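Local coordinates for protein taurocyamine kinase (Schistosoma mansoni, PDB 4WOD) that catalyses the reversible, magnesium-dependent transfer of phosphate from ATP to taurocyamine, using two fused phosphagen kinase units in one chain, at residues E361-V366 with P497-K502; E367-L372 with H411-G416; D399-T404 with S434-Y439; H405-A410 with T427-C432. The protein carries 4 engineered substitutions. All blocks are in the same frame, centred on the assembly; numbering follows the deposited sequence.

Contact 1 joins the inter-repeat connection to the second C-terminal catalytic domain; contacts 2 to 4 lie in the second helical N-terminal domain. Contact 1 closes the longest loop and encloses the others; Met364 O of contact 1 binds His411 NE2 of contact 2 (2.6 Å), and their centres lie about 14 Å apart. Contacts 2 and 4 share helix 409-418, while contacts 3 and 4, about 7 Å between centres, are joined by Thr404 N and Glu431 OE2 at 2.9 Å. The side chain of Thr498 in contact 1 lies about 8 Å from that of the predicted active-site Cys631. By sequence comparison, 427-432 probably follows the counterpart of the segment whose Ala59, Leu60, Leu61 and Arg63 line the arginine pocket.

Contact 1 (E361-V366 with P497-K502); sequences EGVMPV and PTIMSK
Met364 and Ile499 are joined by the one direct hydrogen bond of this contact: Met364 N reaches Ile499 O at 3.3 Å with an N-H...O angle of 159°, arriving in the carbonyl plane on a lone pair. The same oxygen also takes a CA-H...O contact from Val363 CA (3.4 Å), so two successive residues approach it, one by a true hydrogen bond. A second contact of the CA-H...O kind runs the other way, from Ser501 CA to Gly362 O at 3.4 Å. The two irregular pieces run nearly antiparallel, their directions 162° apart. Gly362 O has further partners: a water that donates to it at 2.9 Å and in turn accepts from Lys502 N, and the guanidinium of Arg562.

Residues 361-366 form the connection between the long helix 331-355 of the first repeat and helix 369-376 of the second, and they dock here onto the loop that leads into helix 502-517 in the second C-terminal catalytic domain. Ser501 is the N-cap of that helix; its hydroxyl caps a backbone N of the first turn while Asp504 takes up Ser501 N, in the manner of a capping box.

Apolar contacts are looser. Val363 and Ile499 lie alongside each other and point the same way, with Val363 CG1, anti to its own N (chi1 170°), 4.2 Å from Ile499 CB. Met364 CB meets Ile499 CB at 4.3 Å, after which the extended methionine chain leads away and its SD passes 4.0 Å from Thr498 O. Thr498 itself directs OG1 to Thr427 O.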
loop_
_atom_site.group_PDB
_atom_site.type_symbol
_atom_site.label_atom_id
_atom_site.label_comp_id
_atom_site.label_asym_id
_atom_site.label_seq_id
_atom_site.Cartn_x
_atom_site.Cartn_y
_atom_site.Cartn_z
ATOM N N GLU A 361 1.038 -17.876 -17.018
ATOM C CA GLU A 361 1.764 -16.603 -17.003
ATOM C C GLU A 361 0.787 -15.431 -16.962
ATOM O O GLU A 361 -0.240 -15.457 -17.637
ATOM C CB GLU A 361 2.684 -16.485 -18.223
ATOM C CG GLU A 361 2.156 -17.159 -19.487
ATOM C CD GLU A 361 2.273 -18.682 -19.440
ATOM O OE1 GLU A 361 3.347 -19.184 -19.037
ATOM O OE2 GLU A 361 1.279 -19.367 -19.783
ATOM N N GLY A 362 1.097 -14.418 -16.157
ATOM C CA GLY A 362 0.197 -13.293 -15.988
ATOM C C GLY A 362 -0.886 -13.536 -14.947
ATOM O O GLY A 362 -1.518 -12.596 -14.461
ATOM N N VAL A 363 -1.123 -14.792 -14.588
ATOM C CA VAL A 363 -2.111 -15.057 -13.547
ATOM C C VAL A 363 -1.451 -14.771 -12.198
ATOM O O VAL A 363 -0.269 -15.062 -12.004
ATOM C CB VAL A 363 -2.655 -16.490 -13.624
ATOM C CG1 VAL A 363 -3.485 -16.823 -12.400
ATOM C CG2 VAL A 363 -3.489 -16.648 -14.897
ATOM N N MET A 364 -2.201 -14.160 -11.289
ATOM C CA MET A 364 -1.669 -13.784 -9.977
ATOM C C MET A 364 -1.056 -14.969 -9.222
ATOM O O MET A 364 -1.693 -16.002 -9.076
ATOM C CB MET A 364 -2.780 -13.167 -9.142
ATOM C CG MET A 364 -2.345 -12.623 -7.788
ATOM S SD MET A 364 -3.791 -12.304 -6.738
ATOM C CE MET A 364 -2.981 -11.893 -5.189
ATOM N N PRO A 365 0.194 -14.827 -8.747
ATOM C CA PRO A 365 0.743 -15.898 -7.908
ATOM C C PRO A 365 0.161 -15.811 -6.489
ATOM O O PRO A 365 -0.293 -14.743 -6.086
ATOM C CB PRO A 365 2.253 -15.626 -7.938
ATOM C CG PRO A 365 2.365 -14.177 -8.180
ATOM C CD PRO A 365 1.190 -13.788 -9.046
ATOM N N VAL A 366 0.137 -16.916 -5.751
ATOM C CA VAL A 366 -0.462 -16.895 -4.435
ATOM C C VAL A 366 0.386 -17.693 -3.456
ATOM O O VAL A 366 1.028 -18.675 -3.842
ATOM C CB VAL A 366 -1.915 -17.443 -4.463
ATOM C CG1 VAL A 366 -1.932 -18.946 -4.804
ATOM C CG2 VAL A 366 -2.657 -17.128 -3.143
ATOM N N PRO A 497 -11.701 -10.582 -12.210
ATOM C CA PRO A 497 -10.725 -9.488 -12.093
ATOM C C PRO A 497 -9.712 -9.692 -10.973
ATOM O O PRO A 497 -8.802 -8.902 -10.854
ATOM C CB PRO A 497 -11.594 -8.243 -11.811
ATOM C CG PRO A 497 -12.956 -8.592 -12.401
ATOM C CD PRO A 497 -13.098 -10.098 -12.151
ATOM N N THR A 498 -9.888 -10.731 -10.168
ATOM C CA THR A 498 -8.961 -11.027 -9.084
ATOM C C THR A 498 -7.613 -11.508 -9.636
ATOM O O THR A 498 -6.571 -10.940 -9.315
ATOM C CB THR A 498 -9.546 -12.095 -8.130
ATOM O OG1 THR A 498 -10.114 -13.154 -8.904
ATOM C CG2 THR A 498 -10.627 -11.500 -7.198
ATOM N N ILE A 499 -7.644 -12.527 -10.499
ATOM C CA ILE A 499 -6.435 -13.225 -10.886
ATOM C C ILE A 499 -6.124 -13.126 -12.370
ATOM O O ILE A 499 -5.026 -13.495 -12.794
ATOM C CB ILE A 499 -6.510 -14.740 -10.467
ATOM C CG1 ILE A 499 -7.528 -15.520 -11.318
ATOM C CG2 ILE A 499 -6.855 -14.841 -9.012
ATOM C CD1 ILE A 499 -7.481 -17.044 -11.083
ATOM N N MET A 500 -7.061 -12.585 -13.149
ATOM C CA MET A 500 -6.930 -12.585 -14.601
ATOM C C MET A 500 -5.667 -11.838 -15.029
ATOM O O MET A 500 -5.152 -10.973 -14.301
ATOM C CB MET A 500 -8.167 -11.958 -15.269
ATOM C CG MET A 500 -8.288 -10.485 -14.982
ATOM S SD MET A 500 -9.927 -9.863 -15.401
ATOM C CE MET A 500 -10.041 -10.268 -17.133
ATOM N N SER A 501 -5.167 -12.187 -16.203
ATOM C CA SER A 501 -3.918 -11.605 -16.687
ATOM C C SER A 501 -4.198 -10.244 -17.295
ATOM O O SER A 501 -5.367 -9.866 -17.468
ATOM C CB SER A 501 -3.240 -12.509 -17.706
ATOM O OG SER A 501 -3.867 -12.442 -18.983
ATOM N N LYS A 502 -3.127 -9.520 -17.609
ATOM C CA LYS A 502 -3.238 -8.201 -18.244
ATOM C C LYS A 502 -3.831 -8.322 -19.643
ATOM O O LYS A 502 -4.690 -7.528 -20.031
ATOM C CB LYS A 502 -1.875 -7.521 -18.301
ATOM C CG LYS A 502 -1.886 -6.116 -18.909
ATOM C CD LYS A 502 -0.550 -5.422 -18.717
ATOM C CE LYS A 502 0.085 -5.101 -20.049
ATOM N NZ LYS A 502 1.332 -4.297 -19.878
HETATM O O HOH W 1 -0.682 -10.005 -15.554
#

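Contact 2 (E367-L372 with H411-G416); sequences EPLTYL and HMIRNG
Arg414 lies against Leu372 at its base and grips Glu367 at its tip. Its CB and CG both sit 4.1 Å from Leu372 CD1, so the aliphatic root of the arginine rests on one leucine methyl. From CG the chain runs fully extended (chi2 -180°, chi3 -169°), carrying CD past Glu367 OE1 at 3.6 Å. NE then donates to that oxygen at 2.8 Å, almost in the guanidinium plane and on the syn lone pair. The terminal NH2 meets Glu367 OE2 at 3.0 Å on a more bent path (N-H...O 137°), tilted from the plane. This is a side-on, two-nitrogen salt bridge between nearly coplanar groups, reached because the glutamate chain bends at chi2.

The pair is buried, and both groups have further partners: OE2 also binds Tyr418, NH2 binds Asn292 of the first repeat, and NH1 binds the carbonyl of Asp557. With so many bonds the guanidinium is probably held firmly in rotation.

Beside it, Ile413 CD1 wedges between two leucines, 3.7 Å from Leu369 CD1 and equally far from Leu372 CB. This leucine-isoleucine packing joins helices 369-376 and 409-418, while the ion pair ties a residue just ahead of helix 369-376 to helix 409-418, within the small helical N-terminal domain of the phosphagen kinase fold in the second repeat.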
loop_
_atom_site.group_PDB
_atom_site.type_symbol
_atom_site.label_atom_id
_atom_site.label_comp_id
_atom_site.label_asym_id
_atom_site.label_seq_id
_atom_site.Cartn_x
_atom_site.Cartn_y
_atom_site.Cartn_z
ATOM N N GLU A 367 0.390 -17.260 -2.198
ATOM C CA GLU A 367 1.071 -17.996 -1.128
ATOM C C GLU A 367 0.435 -19.387 -0.953
ATOM O O GLU A 367 -0.745 -19.590 -1.299
ATOM C CB GLU A 367 1.001 -17.209 0.181
ATOM C CG GLU A 367 1.620 -15.795 0.143
ATOM C CD GLU A 367 0.623 -14.678 -0.199
ATOM O OE1 GLU A 367 -0.294 -14.897 -1.019
ATOM O OE2 GLU A 367 0.760 -13.571 0.361
ATOM N N PRO A 368 1.206 -20.351 -0.421
ATOM C CA PRO A 368 0.615 -21.655 -0.099
ATOM C C PRO A 368 -0.658 -21.531 0.747
ATOM O O PRO A 368 -0.735 -20.680 1.643
ATOM C CB PRO A 368 1.728 -22.351 0.690
ATOM C CG PRO A 368 2.988 -21.812 0.077
ATOM C CD PRO A 368 2.659 -20.333 -0.169
ATOM N N LEU A 369 -1.651 -22.355 0.426
ATOM C CA LEU A 369 -2.905 -22.390 1.168
ATOM C C LEU A 369 -2.697 -22.479 2.688
ATOM O O LEU A 369 -3.347 -21.764 3.448
ATOM C CB LEU A 369 -3.754 -23.561 0.693
ATOM C CG LEU A 369 -5.064 -23.796 1.439
ATOM C CD1 LEU A 369 -5.940 -22.511 1.446
ATOM C CD2 LEU A 369 -5.795 -24.973 0.816
ATOM N N THR A 370 -1.793 -23.342 3.135
ATOM C CA THR A 370 -1.610 -23.499 4.585
ATOM C C THR A 370 -0.981 -22.271 5.235
ATOM O O THR A 370 -1.197 -22.025 6.429
ATOM C CB THR A 370 -0.752 -24.721 4.930
ATOM O OG1 THR A 370 0.499 -24.619 4.248
ATOM C CG2 THR A 370 -1.468 -25.998 4.513
ATOM N N TYR A 371 -0.220 -21.499 4.462
ATOM C CA TYR A 371 0.335 -20.234 4.959
ATOM C C TYR A 371 -0.776 -19.207 5.155
ATOM O O TYR A 371 -0.853 -18.533 6.191
ATOM C CB TYR A 371 1.394 -19.678 3.999
ATOM C CG TYR A 371 1.957 -18.320 4.403
ATOM C CD1 TYR A 371 2.993 -18.225 5.333
ATOM C CD2 TYR A 371 1.476 -17.136 3.843
ATOM C CE1 TYR A 371 3.518 -16.995 5.704
ATOM C CE2 TYR A 371 1.997 -15.902 4.203
ATOM C CZ TYR A 371 3.017 -15.832 5.142
ATOM O OH TYR A 371 3.564 -14.607 5.517
ATOM N N LEU A 372 -1.630 -19.084 4.148
ATOM C CA LEU A 372 -2.756 -18.156 4.230
ATOM C C LEU A 372 -3.750 -18.576 5.295
ATOM O O LEU A 372 -4.380 -17.729 5.921
ATOM C CB LEU A 372 -3.463 -18.035 2.870
ATOM C CG LEU A 372 -2.609 -17.344 1.805
ATOM C CD1 LEU A 372 -3.320 -17.342 0.421
ATOM C CD2 LEU A 372 -2.232 -15.935 2.229
ATOM N N HIS A 411 -6.005 -18.623 -3.557
ATOM C CA HIS A 411 -6.390 -17.372 -4.200
ATOM C C HIS A 411 -7.618 -16.751 -3.549
ATOM O O HIS A 411 -7.670 -15.536 -3.326
ATOM C CB HIS A 411 -6.684 -17.589 -5.697
ATOM C CG HIS A 411 -5.469 -17.557 -6.564
ATOM N ND1 HIS A 411 -5.043 -18.651 -7.289
ATOM C CD2 HIS A 411 -4.586 -16.567 -6.820
ATOM C CE1 HIS A 411 -3.960 -18.327 -7.969
ATOM N NE2 HIS A 411 -3.658 -17.070 -7.695
ATOM N N MET A 412 -8.614 -17.580 -3.254
ATOM C CA MET A 412 -9.914 -17.029 -2.900
ATOM C C MET A 412 -10.028 -16.676 -1.409
ATOM O O MET A 412 -10.835 -15.832 -1.042
ATOM C CB MET A 412 -11.044 -17.980 -3.348
ATOM C CG MET A 412 -11.345 -19.178 -2.461
ATOM S SD MET A 412 -12.824 -20.095 -3.067
ATOM C CE MET A 412 -12.451 -20.116 -4.804
ATOM N N ILE A 413 -9.190 -17.253 -0.554
ATOM C CA ILE A 413 -9.212 -16.837 0.852
ATOM C C ILE A 413 -8.207 -15.711 1.163
ATOM O O ILE A 413 -8.227 -15.152 2.265
ATOM C CB ILE A 413 -8.929 -18.025 1.818
ATOM C CG1 ILE A 413 -7.471 -18.476 1.698
ATOM C CG2 ILE A 413 -9.929 -19.182 1.590
ATOM C CD1 ILE A 413 -6.975 -19.238 2.918
ATOM N N ARG A 414 -7.370 -15.351 0.193
ATOM C CA ARG A 414 -6.300 -14.376 0.416
ATOM C C ARG A 414 -6.815 -13.039 0.965
ATOM O O ARG A 414 -6.211 -12.467 1.895
ATOM C CB ARG A 414 -5.506 -14.127 -0.869
ATOM C CG ARG A 414 -4.183 -13.436 -0.611
ATOM C CD ARG A 414 -3.364 -13.171 -1.886
ATOM N NE ARG A 414 -2.002 -12.747 -1.549
ATOM C CZ ARG A 414 -1.655 -11.487 -1.277
ATOM N NH1 ARG A 414 -2.562 -10.512 -1.315
ATOM N NH2 ARG A 414 -0.401 -11.199 -0.959
ATOM N N ASN A 415 -7.919 -12.534 0.413
ATOM C CA ASN A 415 -8.422 -11.246 0.905
ATOM C C ASN A 415 -8.754 -11.332 2.402
ATOM O O ASN A 415 -8.496 -10.394 3.163
ATOM C CB ASN A 415 -9.659 -10.763 0.124
ATOM C CG ASN A 415 -10.855 -11.674 0.289
ATOM O OD1 ASN A 415 -10.804 -12.840 -0.052
ATOM N ND2 ASN A 415 -11.919 -11.154 0.868
ATOM N N GLY A 416 -9.286 -12.472 2.833
ATOM C CA GLY A 416 -9.603 -12.675 4.239
ATOM C C GLY A 416 -8.369 -12.901 5.093
ATOM O O GLY A 416 -8.260 -12.393 6.217
#

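Contact 3 (D399-T404 with S434-Y439)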
loop_
_atom_site.group_PDB
_atom_site.type_symbol
_atom_site.label_atom_id
_atom_site.label_comp_id
_atom_site.label_asym_id
_atom_site.label_seq_id
_atom_site.Cartn_x
_atom_site.Cartn_y
_atom_site.Cartn_z
ATOM N N ASP A 399 -5.713 -28.437 -1.159
ATOM C CA ASP A 399 -4.346 -27.930 -1.249
ATOM C C ASP A 399 -3.673 -28.425 -2.538
ATOM O O ASP A 399 -3.612 -29.615 -2.791
ATOM C CB ASP A 399 -3.535 -28.374 -0.024
ATOM C CG ASP A 399 -2.374 -27.445 0.287
ATOM O OD1 ASP A 399 -2.091 -26.515 -0.501
ATOM O OD2 ASP A 399 -1.727 -27.651 1.332
ATOM N N GLY A 400 -3.180 -27.526 -3.368
ATOM C CA GLY A 400 -2.527 -27.979 -4.581
ATOM C C GLY A 400 -3.464 -28.323 -5.730
ATOM O O GLY A 400 -3.030 -28.814 -6.779
ATOM N N LYS A 401 -4.753 -28.061 -5.549
ATOM C CA LYS A 401 -5.697 -28.210 -6.650
ATOM C C LYS A 401 -5.865 -26.873 -7.379
ATOM O O LYS A 401 -5.876 -25.808 -6.751
ATOM C CB LYS A 401 -7.048 -28.730 -6.139
ATOM C CG LYS A 401 -8.068 -28.943 -7.250
ATOM C CD LYS A 401 -8.813 -30.267 -7.107
ATOM C CE LYS A 401 -8.922 -30.994 -8.453
ATOM N NZ LYS A 401 -9.231 -30.063 -9.579
ATOM N N ARG A 402 -5.985 -26.931 -8.702
ATOM C CA ARG A 402 -6.260 -25.735 -9.501
ATOM C C ARG A 402 -7.444 -25.987 -10.414
ATOM O O ARG A 402 -7.687 -27.131 -10.822
ATOM C CB ARG A 402 -5.049 -25.326 -10.343
ATOM C CG ARG A 402 -3.794 -24.990 -9.538
ATOM C CD ARG A 402 -3.029 -23.802 -10.147
ATOM N NE ARG A 402 -1.961 -23.374 -9.245
ATOM C CZ ARG A 402 -1.561 -22.118 -9.093
ATOM N NH1 ARG A 402 -2.124 -21.135 -9.805
ATOM N NH2 ARG A 402 -0.577 -21.846 -8.233
ATOM N N THR A 403 -8.176 -24.922 -10.742
ATOM C CA THR A 403 -9.149 -25.020 -11.825
ATOM C C THR A 403 -8.409 -25.160 -13.142
ATOM O O THR A 403 -7.184 -25.020 -13.204
ATOM C CB THR A 403 -10.070 -23.795 -11.896
ATOM O OG1 THR A 403 -9.283 -22.627 -12.169
ATOM C CG2 THR A 403 -10.807 -23.615 -10.599
ATOM N N THR A 404 -9.164 -25.396 -14.209
ATOM C CA THR A 404 -8.581 -25.650 -15.509
ATOM C C THR A 404 -7.718 -24.472 -15.924
ATOM O O THR A 404 -6.714 -24.634 -16.611
ATOM C CB THR A 404 -9.677 -25.924 -16.580
ATOM O OG1 THR A 404 -10.494 -27.019 -16.149
ATOM C CG2 THR A 404 -9.046 -26.293 -17.903
ATOM N N SER A 434 -17.542 -25.143 -9.030
ATOM C CA SER A 434 -17.689 -26.588 -9.094
ATOM C C SER A 434 -16.412 -27.254 -8.574
ATOM O O SER A 434 -16.493 -28.196 -7.796
ATOM C CB SER A 434 -18.031 -27.050 -10.519
ATOM O OG SER A 434 -16.944 -26.847 -11.401
ATOM N N THR A 435 -15.242 -26.772 -9.001
ATOM C CA THR A 435 -13.963 -27.359 -8.565
ATOM C C THR A 435 -13.807 -27.358 -7.035
ATOM O O THR A 435 -13.287 -28.326 -6.436
ATOM C CB THR A 435 -12.772 -26.614 -9.188
ATOM O OG1 THR A 435 -12.930 -26.569 -10.610
ATOM C CG2 THR A 435 -11.436 -27.295 -8.831
ATOM N N PHE A 436 -14.275 -26.284 -6.399
ATOM C CA PHE A 436 -14.187 -26.175 -4.934
ATOM C C PHE A 436 -15.555 -26.177 -4.252
ATOM O O PHE A 436 -15.752 -25.474 -3.253
ATOM C CB PHE A 436 -13.426 -24.906 -4.537
ATOM C CG PHE A 436 -12.050 -24.816 -5.133
ATOM C CD1 PHE A 436 -11.068 -25.704 -4.760
ATOM C CD2 PHE A 436 -11.747 -23.859 -6.089
ATOM C CE1 PHE A 436 -9.803 -25.636 -5.311
ATOM C CE2 PHE A 436 -10.491 -23.776 -6.630
ATOM C CZ PHE A 436 -9.514 -24.668 -6.250
ATOM N N ILE A 437 -16.487 -26.952 -4.800
ATOM C CA ILE A 437 -17.866 -26.978 -4.318
ATOM C C ILE A 437 -17.953 -27.333 -2.818
ATOM O O ILE A 437 -18.812 -26.811 -2.107
ATOM C CB ILE A 437 -18.726 -27.968 -5.165
ATOM C CG1 ILE A 437 -20.205 -27.892 -4.777
ATOM C CG2 ILE A 437 -18.217 -29.414 -5.036
ATOM C CD1 ILE A 437 -21.145 -28.452 -5.879
ATOM N N ASP A 438 -17.042 -28.184 -2.343
ATOM C CA ASP A 438 -17.061 -28.632 -0.949
ATOM C C ASP A 438 -16.777 -27.484 -0.002
ATOM O O ASP A 438 -17.167 -27.519 1.163
ATOM C CB ASP A 438 -16.040 -29.744 -0.709
ATOM C CG ASP A 438 -16.502 -31.090 -1.234
ATOM O OD1 ASP A 438 -17.550 -31.157 -1.898
ATOM O OD2 ASP A 438 -15.825 -32.093 -0.960
ATOM N N TYR A 439 -16.056 -26.483 -0.487
ATOM C CA TYR A 439 -15.829 -25.290 0.321
ATOM C C TYR A 439 -16.930 -24.270 0.087
ATOM O O TYR A 439 -17.506 -23.738 1.033
ATOM C CB TYR A 439 -14.466 -24.691 0.006
ATOM C CG TYR A 439 -14.173 -23.356 0.640
ATOM C CD1 TYR A 439 -13.929 -23.253 2.004
ATOM C CD2 TYR A 439 -14.096 -22.199 -0.132
ATOM C CE1 TYR A 439 -13.631 -22.035 2.583
ATOM C CE2 TYR A 439 -13.792 -20.977 0.442
ATOM C CZ TYR A 439 -13.563 -20.904 1.805
ATOM O OH TYR A 439 -13.265 -19.689 2.395
#
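Thr403 and Thr435 meet through methyl and hydroxyl groups, their side chains crossing at about a right angle. Thr403 CG2 comes to 3.6 Å of Thr435 OG1 and 3.9 Å of Thr435 CB, a van der Waals contact in which neither hydroxyl bonds across. Each hydroxyl is engaged by other residues: Thr435 OG1 binds Glu431 O, one turn back, and Thr403 OG1 binds Ala407 N; Glu429 OE2 is also there, at a separation so short that its exact geometry is doubtful.

Van der Waals contacts continue with Lys401. Its chain leaves the backbone with CG anti to N (chi1 -178°) and then bends at every later torsion, curling round the Thr435 methyl: CG lies 4.1 Å and NZ 3.6 Å from Thr435 CG2. The ammonium group therefore ends over a methyl at the solvent-exposed border of the contact.

The third group involves the ring of Phe436. Its edge is turned to the Lys401 carbonyl, with CZ 3.8 Å from Lys401 O and the oxygen in the ring plane. Thr403 CG2 approaches CE2 at 4.0 Å, obliquely to the ring. Over the centre of one face, 4.1 Å above the plane, stands the methyl CG2 of the preceding Thr435, a CH-pi-like placement.

No direct hydrogen bond links the two segments. The contact packs the irregular connection between helices 392-398 and 409-418 against the break where helix 432-435 ends and Phe436, as N-cap, starts helix 437-448, within the helical N-terminal domain characteristic of ATP:guanido phosphotransferases.

Contact 4 (H405-A410 with T427-C432)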
loop_
_atom_site.group_PDB
_atom_site.type_symbol
_atom_site.label_atom_id
_atom_site.label_comp_id
_atom_site.label_asym_id
_atom_site.label_seq_id
_atom_site.Cartn_x
_atom_site.Cartn_y
_atom_site.Cartn_z
ATOM N N HIS A 405 -8.093 -23.280 -15.468
ATOM C CA HIS A 405 -7.400 -22.081 -15.900
ATOM C C HIS A 405 -6.572 -21.422 -14.797
ATOM O O HIS A 405 -6.057 -20.321 -14.975
ATOM C CB HIS A 405 -8.415 -21.130 -16.496
ATOM C CG HIS A 405 -9.279 -21.797 -17.522
ATOM N ND1 HIS A 405 -10.654 -21.829 -17.435
ATOM C CD2 HIS A 405 -8.952 -22.520 -18.621
ATOM C CE1 HIS A 405 -11.141 -22.508 -18.461
ATOM N NE2 HIS A 405 -10.129 -22.938 -19.197
ATOM N N GLY A 406 -6.410 -22.122 -13.679
ATOM C CA GLY A 406 -5.377 -21.749 -12.727
ATOM C C GLY A 406 -5.779 -21.166 -11.386
ATOM O O GLY A 406 -4.918 -20.729 -10.615
ATOM N N ALA A 407 -7.073 -21.167 -11.083
ATOM C CA ALA A 407 -7.537 -20.630 -9.825
ATOM C C ALA A 407 -7.356 -21.644 -8.676
ATOM O O ALA A 407 -7.507 -22.868 -8.852
ATOM C CB ALA A 407 -9.001 -20.207 -9.946
ATOM N N THR A 408 -7.015 -21.126 -7.506
ATOM C CA THR A 408 -6.801 -21.966 -6.330
ATOM C C THR A 408 -7.655 -21.513 -5.159
ATOM O O THR A 408 -8.183 -20.390 -5.158
ATOM C CB THR A 408 -5.325 -21.952 -5.888
ATOM O OG1 THR A 408 -4.979 -20.642 -5.407
ATOM C CG2 THR A 408 -4.410 -22.338 -7.051
ATOM N N LEU A 409 -7.783 -22.391 -4.161
ATOM C CA LEU A 409 -8.501 -22.078 -2.932
ATOM C C LEU A 409 -7.734 -21.004 -2.175
ATOM O O LEU A 409 -8.325 -20.142 -1.502
ATOM C CB LEU A 409 -8.679 -23.336 -2.063
ATOM C CG LEU A 409 -9.395 -23.193 -0.713
ATOM C CD1 LEU A 409 -10.843 -22.735 -0.870
ATOM C CD2 LEU A 409 -9.346 -24.511 0.048
ATOM N N ALA A 410 -6.409 -21.064 -2.298
ATOM C CA ALA A 410 -5.548 -20.080 -1.669
ATOM C C ALA A 410 -5.846 -18.697 -2.233
ATOM O O ALA A 410 -5.961 -17.725 -1.485
ATOM C CB ALA A 410 -4.112 -20.440 -1.875
ATOM N N THR A 427 -13.604 -15.381 -5.546
ATOM C CA THR A 427 -13.234 -16.491 -6.420
ATOM C C THR A 427 -12.404 -16.034 -7.646
ATOM O O THR A 427 -12.331 -14.835 -7.943
ATOM C CB THR A 427 -14.491 -17.236 -6.883
ATOM O OG1 THR A 427 -15.325 -16.335 -7.627
ATOM C CG2 THR A 427 -15.281 -17.754 -5.660
ATOM N N GLY A 428 -11.767 -16.987 -8.334
ATOM C CA GLY A 428 -10.871 -16.671 -9.442
ATOM C C GLY A 428 -11.485 -16.840 -10.830
ATOM O O GLY A 428 -11.007 -16.263 -11.798
ATOM N N GLU A 429 -12.535 -17.638 -10.918
ATOM C CA GLU A 429 -13.273 -17.853 -12.173
ATOM C C GLU A 429 -14.520 -18.678 -11.865
ATOM O O GLU A 429 -14.618 -19.270 -10.793
ATOM C CB GLU A 429 -12.404 -18.561 -13.221
ATOM C CG GLU A 429 -12.058 -20.004 -12.888
ATOM C CD GLU A 429 -11.457 -20.716 -14.085
ATOM O OE1 GLU A 429 -12.003 -20.549 -15.198
ATOM O OE2 GLU A 429 -10.425 -21.409 -13.933
ATOM N N ALA A 430 -15.450 -18.746 -12.811
ATOM C CA ALA A 430 -16.709 -19.430 -12.610
ATOM C C ALA A 430 -16.511 -20.872 -12.186
ATOM O O ALA A 430 -17.296 -21.392 -11.393
ATOM C CB ALA A 430 -17.563 -19.376 -13.885
ATOM N N GLU A 431 -15.470 -21.508 -12.720
ATOM C CA GLU A 431 -15.234 -22.933 -12.475
ATOM C C GLU A 431 -14.948 -23.210 -10.992
ATOM O O GLU A 431 -15.089 -24.336 -10.506
ATOM C CB GLU A 431 -14.081 -23.442 -13.344
ATOM C CG GLU A 431 -13.906 -24.960 -13.303
ATOM C CD GLU A 431 -12.696 -25.428 -14.087
ATOM O OE1 GLU A 431 -12.564 -25.023 -15.259
ATOM O OE2 GLU A 431 -11.871 -26.190 -13.532
ATOM N N CYS A 432 -14.547 -22.170 -10.277
ATOM C CA CYS A 432 -14.311 -22.282 -8.845
ATOM C C CYS A 432 -15.524 -22.873 -8.122
ATOM O O CYS A 432 -15.368 -23.640 -7.158
ATOM C CB CYS A 432 -13.946 -20.905 -8.268
ATOM S SG CYS A 432 -12.251 -20.396 -8.630
#
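A histidine-carboxylate hydrogen bond, His405 to Glu429, ties the approach to helix 409-418 to a type I beta turn running from Glu429 to Cys432. His405 ND1 donates to Glu429 OE1 at 2.9 Å in a nearly straight bond (172°); the oxygen lies in the imidazole plane and uses its syn lone pair, though the carboxylate itself is turned 42° from the ring. The other oxygen, OE2, takes a weak bond from His405 N at 3.4 Å and faces Thr403 OG1, its main outside partner, at a doubtfully short separation. Glu429 reaches this place with CG between its N and carbonyl carbon (chi1 68°), extending from there. Glu431 OE1 lies 4.3 Å from His405 ND1 without bonding, while its OE2 is held by Thr404 N; two acids so near would probably favour a protonated imidazole.

Deeper in, Ala407 CB meets Cys432 SG, at the end of the turn, at 3.5 Å and Gly428 CA, just before it, at 4.0 Å. The sulfur also accepts from Gly428 N at 3.5 Å, and Cys432 N closes the turn onto Glu429 O.

Thr408, as N-cap, begins helix 409-418, whose Leu409 packs on Ile394 and Tyr398 of helix 392-398 and on Tyr439 of helix 437-448. Thr427, at the start of 427-432, bonds to Cys630, next to the predicted active-site cysteine, and Cys432 leads into helix 432-435.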